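Local structure of 4-amino-4-deoxychorismate lyase (Legionella pneumophila, 3LUL) at residues B[201-206]-B[217-222]. The protein is an enzyme of the class IV aminotransferase family that carries pyridoxal phosphate as an internal Schiff base. Sequence-based numbering, arbitrary orientation.
Sequences ITRARL and VQEISL
R203 and E219 join helix 201-212 to strand 217-219 through a salt bridge with a single direct bond: R203 NH2 donates to E219 OE1 at 2.8 Å. The bond is bent, with an N-H...O angle of 145°. OE1 lies somewhat off the guanidinium plane, and NH2 meets it from above the carboxylate plane. With the two flat groups turned 71° against each other, the pair does not form the coplanar, two-pronged kind of bridge. Instead a water supplies the second link, accepting from R203 NH1 at 2.9 Å in the guanidinium plane and donating to E219 OE1 at 2.7 Å. OE1 therefore takes both the direct and the water-mediated bond, while NH1 and NH2 each give one hydrogen, NH1 to the water and NH2 to OE1.

The backbones stand well apart, 10.7 Å between the CA atoms of R203 and E219, and long side chains cover the distance. R203 leaves the helix with CG anti to its own backbone nitrogen (chi1 170°) and runs extended to NE; E219, extended beyond CG, reaches back from the strand. NH2 also donates to the P191 carbonyl just past strand 187-190, which further fixes the buried guanidinium, and the arginine side chain rests on N179, F181 and T236 of the neighbouring strands. Just before R203, at the start of the helix, the backbone N of I201 and the hydroxyl of T202 hydrogen-bond the phosphate of the modified lysine LLP at position 141. The salt bridge thus ties the phosphate-binding helix to the second strand of a beta-alpha-beta crossover, whose parallel strands 187-190 and 217-219 pair directly, within the class IV aminotransferase fold.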
# COMPACT_ATOMS: atom_id res chain seq x y z
N ILE B 201 -1.49 -2.32 -19.96
CA ILE B 201 -1.85 -3.10 -21.14
C ILE B 201 -2.31 -2.17 -22.27
O ILE B 201 -2.00 -2.42 -23.42
CB ILE B 201 -2.93 -4.15 -20.81
CG1 ILE B 201 -2.30 -5.27 -19.93
CG2 ILE B 201 -3.57 -4.79 -22.08
CD1 ILE B 201 -3.33 -6.13 -19.22
N THR B 202 -3.06 -1.14 -21.93
CA THR B 202 -3.61 -0.25 -22.94
C THR B 202 -2.48 0.52 -23.58
O THR B 202 -2.40 0.62 -24.80
CB THR B 202 -4.73 0.66 -22.37
OG1 THR B 202 -5.66 -0.13 -21.61
CG2 THR B 202 -5.52 1.35 -23.48
N ARG B 203 -1.59 1.02 -22.73
CA ARG B 203 -0.33 1.66 -23.14
C ARG B 203 0.44 0.79 -24.11
O ARG B 203 0.86 1.24 -25.17
CB ARG B 203 0.52 1.95 -21.89
CG ARG B 203 1.97 2.39 -22.13
CD ARG B 203 2.81 2.41 -20.85
NE ARG B 203 4.16 2.94 -21.07
CZ ARG B 203 5.19 2.28 -21.64
NH1 ARG B 203 5.06 1.03 -22.04
NH2 ARG B 203 6.34 2.89 -21.84
N ALA B 204 0.64 -0.48 -23.74
CA ALA B 204 1.37 -1.43 -24.60
C ALA B 204 0.69 -1.64 -25.96
O ALA B 204 1.37 -1.69 -27.00
CB ALA B 204 1.50 -2.79 -23.86
N ARG B 205 -0.64 -1.77 -25.94
CA ARG B 205 -1.43 -1.95 -27.19
C ARG B 205 -1.30 -0.73 -28.09
O ARG B 205 -1.14 -0.85 -29.30
CB ARG B 205 -2.91 -2.20 -26.89
CG ARG B 205 -3.23 -3.58 -26.26
CD ARG B 205 -4.65 -3.55 -25.72
NE ARG B 205 -5.59 -3.18 -26.79
CZ ARG B 205 -6.77 -2.58 -26.62
NH1 ARG B 205 -7.24 -2.28 -25.41
NH2 ARG B 205 -7.51 -2.30 -27.69
N LEU B 206 -1.37 0.45 -27.49
CA LEU B 206 -1.28 1.70 -28.23
C LEU B 206 0.09 1.83 -28.92
O LEU B 206 0.17 2.16 -30.10
CB LEU B 206 -1.55 2.88 -27.29
CG LEU B 206 -1.75 4.26 -27.88
CD1 LEU B 206 -2.53 5.09 -26.92
CD2 LEU B 206 -0.43 4.93 -28.25
N VAL B 217 6.24 7.27 -32.07
CA VAL B 217 5.96 7.22 -30.63
C VAL B 217 7.27 7.05 -29.85
O VAL B 217 8.04 6.14 -30.13
CB VAL B 217 5.00 6.07 -30.27
CG1 VAL B 217 5.50 4.71 -30.80
CG2 VAL B 217 4.78 6.03 -28.79
N GLN B 218 7.50 7.91 -28.86
CA GLN B 218 8.76 7.93 -28.15
C GLN B 218 8.54 7.67 -26.66
O GLN B 218 7.84 8.43 -26.02
CB GLN B 218 9.44 9.29 -28.33
CG GLN B 218 9.68 9.74 -29.77
CD GLN B 218 10.45 8.73 -30.58
OE1 GLN B 218 9.97 8.22 -31.60
NE2 GLN B 218 11.64 8.41 -30.12
N GLU B 219 9.18 6.62 -26.16
CA GLU B 219 9.22 6.27 -24.74
C GLU B 219 10.43 6.89 -24.12
O GLU B 219 11.55 6.35 -24.28
CB GLU B 219 9.25 4.76 -24.57
CG GLU B 219 8.01 4.08 -25.12
CD GLU B 219 8.08 2.56 -25.04
OE1 GLU B 219 8.05 2.01 -23.91
OE2 GLU B 219 8.12 1.93 -26.12
N ILE B 220 10.24 8.04 -23.46
CA ILE B 220 11.33 8.84 -22.89
C ILE B 220 10.93 9.46 -21.53
O ILE B 220 9.75 9.53 -21.18
CB ILE B 220 11.77 10.00 -23.82
CG1 ILE B 220 10.64 11.04 -24.02
CG2 ILE B 220 12.27 9.47 -25.17
CD1 ILE B 220 11.09 12.31 -24.78
N SER B 221 11.93 9.93 -20.80
CA SER B 221 11.68 10.60 -19.53
C SER B 221 11.19 11.99 -19.86
O SER B 221 11.79 12.68 -20.72
CB SER B 221 12.94 10.64 -18.67
OG SER B 221 13.33 9.32 -18.31
N LEU B 222 10.10 12.38 -19.20
CA LEU B 222 9.39 13.63 -19.51
C LEU B 222 9.32 14.51 -18.28
O LEU B 222 8.87 14.07 -17.22
CB LEU B 222 7.98 13.33 -19.99
CG LEU B 222 7.83 12.64 -21.34
CD1 LEU B 222 6.47 11.97 -21.46
CD2 LEU B 222 8.07 13.64 -22.47
O HOH W 1 7.11 -0.45 -23.44